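PDB 4GLJ: RsfP from Uncultured bacterium, which probably catalyses the phosphate-dependent cleavage of 5'-methylthioadenosine to adenine and 5-methylthioribose 1-phosphate, and can also bind the dye rhodamine B. Local coordinates for residues A14-I19 with V90-S95; K107-V112 with L242-D247. One frame throughout, in Å; residues are numbered along the deposited sequence. Where two conformers were deposited one is given.

Interaction 1: A14-I19 with V90-S95; sequences ADIAII and VRYIVS
Backbone hydrogen bonds join strands 16-19 and 92-95 as parallel neighbours: A17 N gives to Y92 O, V94 N to A17 O and I19 N to V94 O, all at 2.9-3.0 Å. The strand axes approach to 4.7 Å and run only 19° apart, pairing I16 with Y92 and I19 with S95. Just ahead of the first strand, D15 O receives two donors, R91 N from above the carbonyl plane and Y92 N within it.

The charged contact lies beside this doubly accepting carbonyl. D15 CG stands anti to the backbone N (chi1 -174°), which brings the carboxylate back to R91 and Y92. D15 OD1 accepts R91 NH1 at 2.8 Å on its syn lone pair, with the carboxylate and guanidinium planes 28° apart. Since R91 was modelled in two conformers, the salt bridge may be only partly occupied. D15 OD2 meets the Y92 ring at its edge, 3.5 Å from CE2, while Y92 OH is held by P265 O. With an alanine at D15, the R91 guanidinium would probably lose its carboxylate mate and the Y92 ring edge its acidic neighbour.

Apolar contacts line both faces. A17 CB rests 3.7 Å from V90 CG1, and I19 CD1 reaches I93 CG2 on the same face. On the other, I18 CD1 bends beside V94 CB, and I16, I18 and Y92 meet helix 237-263. Amide bonding and buried aliphatic packing thus secure the sheet interior, with the charge pair confined to the N-terminal ends of the strands.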
loop_
_atom_site.group_PDB
_atom_site.type_symbol
_atom_site.label_atom_id
_atom_site.label_comp_id
_atom_site.label_asym_id
_atom_site.label_seq_id
_atom_site.Cartn_x
_atom_site.Cartn_y
_atom_site.Cartn_z
ATOM N N ALA A 14 2.185 27.959 -21.649
ATOM C CA ALA A 14 3.218 28.260 -20.706
ATOM C C ALA A 14 4.203 27.134 -20.802
ATOM O O ALA A 14 3.853 25.997 -21.039
ATOM C CB ALA A 14 2.698 28.385 -19.303
ATOM N N ASP A 15 5.457 27.468 -20.668
ATOM C CA ASP A 15 6.483 26.460 -20.801
ATOM C C ASP A 15 6.793 25.912 -19.405
ATOM O O ASP A 15 7.418 24.852 -19.274
ATOM C CB ASP A 15 7.697 27.209 -21.330
ATOM C CG ASP A 15 8.847 26.319 -21.674
ATOM O OD1 ASP A 15 8.644 25.371 -22.463
ATOM O OD2 ASP A 15 9.988 26.622 -21.205
ATOM N N ILE A 16 6.432 26.689 -18.390
ATOM C CA ILE A 16 6.889 26.469 -17.017
ATOM C C ILE A 16 5.672 26.560 -16.090
ATOM O O ILE A 16 4.839 27.465 -16.288
ATOM C CB ILE A 16 7.846 27.598 -16.562
ATOM C CG1 ILE A 16 9.068 27.655 -17.487
ATOM C CG2 ILE A 16 8.285 27.346 -15.076
ATOM C CD1 ILE A 16 9.879 28.963 -17.330
ATOM N N ALA A 17 5.561 25.624 -15.135
ATOM C CA ALA A 17 4.478 25.617 -14.159
ATOM C C ALA A 17 4.995 25.470 -12.770
ATOM O O ALA A 17 5.983 24.773 -12.511
ATOM C CB ALA A 17 3.468 24.528 -14.494
ATOM N N ILE A 18 4.332 26.149 -11.846
ATOM C CA ILE A 18 4.628 25.994 -10.454
ATOM C C ILE A 18 3.382 25.332 -9.820
ATOM O O ILE A 18 2.243 25.837 -9.984
ATOM C CB ILE A 18 4.845 27.348 -9.791
ATOM C CG1 ILE A 18 5.927 28.180 -10.543
ATOM C CG2 ILE A 18 5.132 27.226 -8.287
ATOM C CD1 ILE A 18 7.288 27.467 -10.576
ATOM N N ILE A 19 3.612 24.241 -9.059
ATOM C CA ILE A 19 2.522 23.574 -8.351
ATOM C C ILE A 19 2.774 23.909 -6.925
ATOM O O ILE A 19 3.790 23.521 -6.319
ATOM C CB ILE A 19 2.458 22.022 -8.564
ATOM C CG1 ILE A 19 2.293 21.708 -10.035
ATOM C CG2 ILE A 19 1.320 21.457 -7.667
ATOM C CD1 ILE A 19 2.247 20.214 -10.364
ATOM N N VAL A 90 3.329 22.890 -20.989
ATOM C CA VAL A 90 4.343 22.995 -19.941
ATOM C C VAL A 90 5.380 21.906 -20.171
ATOM O O VAL A 90 5.048 20.739 -20.427
ATOM C CB VAL A 90 3.671 22.822 -18.542
ATOM C CG1 VAL A 90 4.687 22.651 -17.408
ATOM C CG2 VAL A 90 2.732 24.025 -18.302
ATOM N N ARG A 91 6.633 22.303 -20.107
ATOM C CA ARG A 91 7.761 21.425 -20.316
ATOM C C ARG A 91 8.519 21.274 -18.997
ATOM O O ARG A 91 9.293 20.343 -18.837
ATOM C CB ARG A 91 8.673 22.052 -21.382
ATOM C CG ARG A 91 7.973 22.145 -22.746
ATOM C CD ARG A 91 8.746 23.003 -23.731
ATOM N NE ARG A 91 10.108 22.526 -23.838
ATOM C CZ ARG A 91 11.191 23.261 -23.687
ATOM N NH1 ARG A 91 11.121 24.561 -23.469
ATOM N NH2 ARG A 91 12.344 22.662 -23.763
ATOM N N TYR A 92 8.289 22.225 -18.087
ATOM C CA TYR A 92 9.003 22.200 -16.783
ATOM C C TYR A 92 8.041 22.463 -15.666
ATOM O O TYR A 92 7.294 23.397 -15.723
ATOM C CB TYR A 92 10.109 23.257 -16.663
ATOM C CG TYR A 92 11.162 23.190 -17.804
ATOM C CD1 TYR A 92 12.224 22.262 -17.770
ATOM C CD2 TYR A 92 11.015 23.995 -18.940
ATOM C CE1 TYR A 92 13.173 22.208 -18.802
ATOM C CE2 TYR A 92 11.942 23.952 -20.009
ATOM C CZ TYR A 92 13.014 23.073 -19.911
ATOM O OH TYR A 92 13.919 23.039 -20.942
ATOM N N ILE A 93 8.068 21.597 -14.633
ATOM C CA ILE A 93 7.288 21.834 -13.375
ATOM C C ILE A 93 8.224 21.932 -12.180
ATOM O O ILE A 93 9.114 21.092 -12.024
ATOM C CB ILE A 93 6.282 20.665 -13.081
ATOM C CG1 ILE A 93 5.214 20.687 -14.177
ATOM C CG2 ILE A 93 5.630 20.830 -11.698
ATOM C CD1 ILE A 93 4.276 19.464 -14.126
ATOM N N VAL A 94 8.002 22.955 -11.356
ATOM C CA VAL A 94 8.572 23.006 -10.038
ATOM C C VAL A 94 7.428 22.806 -9.049
ATOM O O VAL A 94 6.515 23.587 -8.943
ATOM C CB VAL A 94 9.303 24.338 -9.710
ATOM C CG1 VAL A 94 9.890 24.291 -8.275
ATOM C CG2 VAL A 94 10.450 24.529 -10.709
ATOM N N SER A 95 7.549 21.768 -8.248
ATOM C CA SER A 95 6.557 21.457 -7.200
ATOM C C SER A 95 7.140 22.065 -5.911
ATOM O O SER A 95 8.312 21.862 -5.559
ATOM C CB SER A 95 6.539 19.921 -6.993
ATOM O OG SER A 95 6.140 19.665 -5.623
#

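Interaction 2: K107-V112 with L242-D247. With RHB (N-[9-(2-carboxyphenyl)-6-(diethylamino)-3H-xanthen-3-ylidene]-N-ethylethanaminium), chain B.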
loop_
_atom_site.group_PDB
_atom_site.type_symbol
_atom_site.label_atom_id
_atom_site.label_comp_id
_atom_site.label_asym_id
_atom_site.label_seq_id
_atom_site.Cartn_x
_atom_site.Cartn_y
_atom_site.Cartn_z
ATOM N N LYS A 107 16.692 21.375 9.180
ATOM C CA LYS A 107 15.939 22.117 10.208
ATOM C C LYS A 107 14.733 22.897 9.656
ATOM O O LYS A 107 14.711 23.281 8.456
ATOM C CB LYS A 107 16.890 23.132 10.932
ATOM C CG LYS A 107 17.820 22.404 11.868
ATOM C CD LYS A 107 19.126 23.157 12.032
ATOM C CE LYS A 107 19.964 22.541 13.141
ATOM N NZ LYS A 107 20.162 21.063 13.054
ATOM N N PRO A 108 13.726 23.172 10.513
ATOM C CA PRO A 108 12.607 24.046 10.074
ATOM C C PRO A 108 13.099 25.357 9.458
ATOM O O PRO A 108 14.036 25.978 9.967
ATOM C CB PRO A 108 11.830 24.295 11.357
ATOM C CG PRO A 108 12.069 23.013 12.135
ATOM C CD PRO A 108 13.494 22.602 11.857
ATOM N N LEU A 109 12.449 25.752 8.370
ATOM C CA LEU A 109 12.834 26.873 7.506
ATOM C C LEU A 109 13.988 26.578 6.539
ATOM O O LEU A 109 14.280 27.391 5.663
ATOM C CB LEU A 109 13.145 28.159 8.306
ATOM C CG LEU A 109 12.151 28.652 9.343
ATOM C CD1 LEU A 109 12.726 29.973 9.788
ATOM C CD2 LEU A 109 10.738 28.815 8.840
ATOM N N ASP A 110 14.632 25.418 6.651
ATOM C CA ASP A 110 15.542 25.032 5.591
ATOM C C ASP A 110 14.706 24.642 4.378
ATOM O O ASP A 110 13.478 24.266 4.490
ATOM C CB ASP A 110 16.390 23.835 5.961
ATOM C CG ASP A 110 17.506 24.159 6.955
ATOM O OD1 ASP A 110 17.755 25.359 7.285
ATOM O OD2 ASP A 110 18.111 23.140 7.436
ATOM N N MET A 111 15.358 24.698 3.216
ATOM C CA MET A 111 14.808 24.022 2.024
ATOM C C MET A 111 15.676 22.863 1.619
ATOM O O MET A 111 16.867 22.806 1.981
ATOM C CB MET A 111 14.628 25.003 0.876
ATOM C CG MET A 111 13.936 26.302 1.343
ATOM S SD MET A 111 13.524 27.351 -0.070
ATOM C CE MET A 111 12.943 28.844 0.735
ATOM N N VAL A 112 15.052 21.943 0.893
ATOM C CA VAL A 112 15.651 20.713 0.510
ATOM C C VAL A 112 15.251 20.496 -0.953
ATOM O O VAL A 112 14.083 20.643 -1.357
ATOM C CB VAL A 112 15.160 19.534 1.397
ATOM C CG1 VAL A 112 15.804 18.237 0.923
ATOM C CG2 VAL A 112 15.589 19.772 2.862
ATOM N N LEU A 242 5.473 27.889 8.437
ATOM C CA LEU A 242 4.872 27.540 7.132
ATOM C C LEU A 242 4.618 28.841 6.279
ATOM O O LEU A 242 4.755 28.869 5.065
ATOM C CB LEU A 242 3.588 26.727 7.402
ATOM C CG LEU A 242 2.621 26.145 6.365
ATOM C CD1 LEU A 242 3.290 25.107 5.490
ATOM C CD2 LEU A 242 1.435 25.510 7.096
ATOM N N MET A 243 4.289 29.941 6.950
ATOM C CA MET A 243 4.058 31.169 6.214
ATOM C C MET A 243 5.379 31.824 5.836
ATOM O O MET A 243 5.495 32.363 4.749
ATOM C CB MET A 243 3.090 32.099 6.945
ATOM C CG MET A 243 1.695 32.046 6.325
ATOM S SD MET A 243 0.317 32.197 7.489
ATOM C CE MET A 243 -1.140 32.224 6.414
ATOM N N LYS A 244 6.385 31.723 6.699
ATOM C CA LYS A 244 7.690 32.249 6.347
ATOM C C LYS A 244 8.354 31.452 5.209
ATOM O O LYS A 244 8.903 32.022 4.260
ATOM C CB LYS A 244 8.620 32.367 7.558
ATOM C CG LYS A 244 9.968 32.950 7.104
ATOM C CD LYS A 244 10.983 33.177 8.218
ATOM C CE LYS A 244 10.745 34.482 8.959
ATOM N NZ LYS A 244 11.545 34.505 10.220
ATOM N N ASN A 245 8.275 30.124 5.290
ATOM C CA ASN A 245 8.733 29.228 4.226
ATOM C C ASN A 245 8.131 29.585 2.894
ATOM O O ASN A 245 8.861 29.761 1.924
ATOM C CB ASN A 245 8.346 27.783 4.535
ATOM C CG ASN A 245 9.367 27.090 5.380
ATOM O OD1 ASN A 245 10.554 27.310 5.192
ATOM N ND2 ASN A 245 8.926 26.228 6.278
ATOM N N ALA A 246 6.793 29.697 2.859
ATOM C CA ALA A 246 6.072 30.090 1.660
ATOM C C ALA A 246 6.597 31.434 1.052
ATOM O O ALA A 246 6.837 31.538 -0.167
ATOM C CB ALA A 246 4.570 30.168 1.951
ATOM N N ASP A 247 6.772 32.461 1.874
ATOM C CA ASP A 247 7.355 33.686 1.302
ATOM C C ASP A 247 8.825 33.582 0.793
ATOM O O ASP A 247 9.174 34.132 -0.264
ATOM C CB ASP A 247 7.264 34.845 2.258
ATOM C CG ASP A 247 7.884 36.098 1.652
ATOM O OD1 ASP A 247 7.485 36.478 0.501
ATOM O OD2 ASP A 247 8.807 36.650 2.300
HETATM O O2 RHB B . -3.850 23.877 9.757
HETATM C C26 RHB B . -3.542 23.411 10.870
HETATM C C19 RHB B . -2.479 22.369 10.996
HETATM C C14 RHB B . -1.608 21.947 9.992
HETATM C C15 RHB B . -0.669 20.975 10.308
HETATM C C16 RHB B . -0.573 20.411 11.565
HETATM C C17 RHB B . -1.440 20.821 12.548
HETATM C C18 RHB B . -2.374 21.802 12.251
HETATM C C9 RHB B . -1.531 22.417 8.573
HETATM C C8 RHB B . -0.877 21.489 7.602
HETATM C C13 RHB B . -0.380 20.252 7.987
HETATM C C12 RHB B . 0.229 19.381 7.080
HETATM C C11 RHB B . 0.323 19.727 5.750
HETATM N N1 RHB B . 0.982 18.898 4.815
HETATM C C35 RHB B . 2.172 18.442 5.559
HETATM C C36 RHB B . 2.721 19.663 6.279
HETATM C C22 RHB B . 0.261 17.774 4.150
HETATM C C23 RHB B . -0.390 18.263 2.846
HETATM C C10 RHB B . -0.149 20.980 5.387
HETATM C C7 RHB B . -0.757 21.847 6.288
HETATM O O1 RHB B . -1.231 23.060 5.860
HETATM C C1 RHB B . -1.833 23.978 6.679
HETATM C C2 RHB B . -2.014 23.729 8.033
HETATM C C6 RHB B . -2.269 25.167 6.115
HETATM C C5 RHB B . -2.892 26.132 6.884
HETATM C C4 RHB B . -3.083 25.900 8.239
HETATM C C3 RHB B . -2.643 24.703 8.813
HETATM N N2 RHB B . -3.300 27.330 6.268
HETATM C C24 RHB B . -4.386 27.115 5.291
HETATM C C25 RHB B . -4.330 28.222 4.257
HETATM C C33 RHB B . -3.673 28.335 7.285
HETATM C C34 RHB B . -3.485 29.719 6.692
HETATM O O3 RHB B . -4.074 23.819 11.921
HETATM O O HOH W 1 12.264 29.156 4.461
#
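L109 and N245 mark the closest backbone approach, their CA atoms 5.8 Å apart, where a tight turn faces the side of a helix. K107-D110 forms a type II beta turn, closed by D110 N to K107 O at 2.8 Å, with L109 at the positive phi (78°) that such a turn needs at its third position. K107 N also bonds D110 OD2, a carboxylate oxygen shared with H166. L242-D247 is helical, part of helix 237-263.

N245 carries the polar part of the contact. Its OD1 sits 3.3 Å from L109 CA and accepts a hydrogen bond from a water, 2.6 Å away, that also donates to L109 O at 2.9 Å. The other end of the amide, ND2, is bonded to V220 O, so both ends are engaged and the amide's rotation is fixed.

L109 supplies the apolar part: CD2 lies across the N245 amide, and CD1 reaches K244 CD at 4.0 Å. The K244 chain, extended at first with CG anti to the backbone N (chi1 -179°), bends further out and ends in a salt bridge with D162. M111 CE comes near N245 O more loosely.

L242 turns away from the turn, and its CD2 lies 3.6 Å from C1 of a bound rhodamine B, while M243 CE touches the dye at an ethyl carbon, C34. The arrangement is a helix packed by one side, through a water bridge and L109, against the turn leading into strand 111-119 of the central mixed sheet, with other residues lining the rhodamine B pocket.

How the interactions relate
Interaction 1 closes before interaction 2 opens along the chain, and the two remain separate: their centres are 21 Å apart and their nearest atoms about 7 Å apart. Strands 92-101 and 111-119 are consecutive in sequence, yet strand 213-221 lies between them in the shared mixed sheet, parallel to the former and antiparallel to the latter. Helix 237-263 links both sites: I253, V257 and I260 pack on interaction 1, whereas its earlier turns form half of interaction 2. One helix thus spans from the sheet core of this phosphorylase-superfamily fold to the dye pocket, and in interaction 1 the side chain of S95 is about 11 Å from a bound rhodamine B.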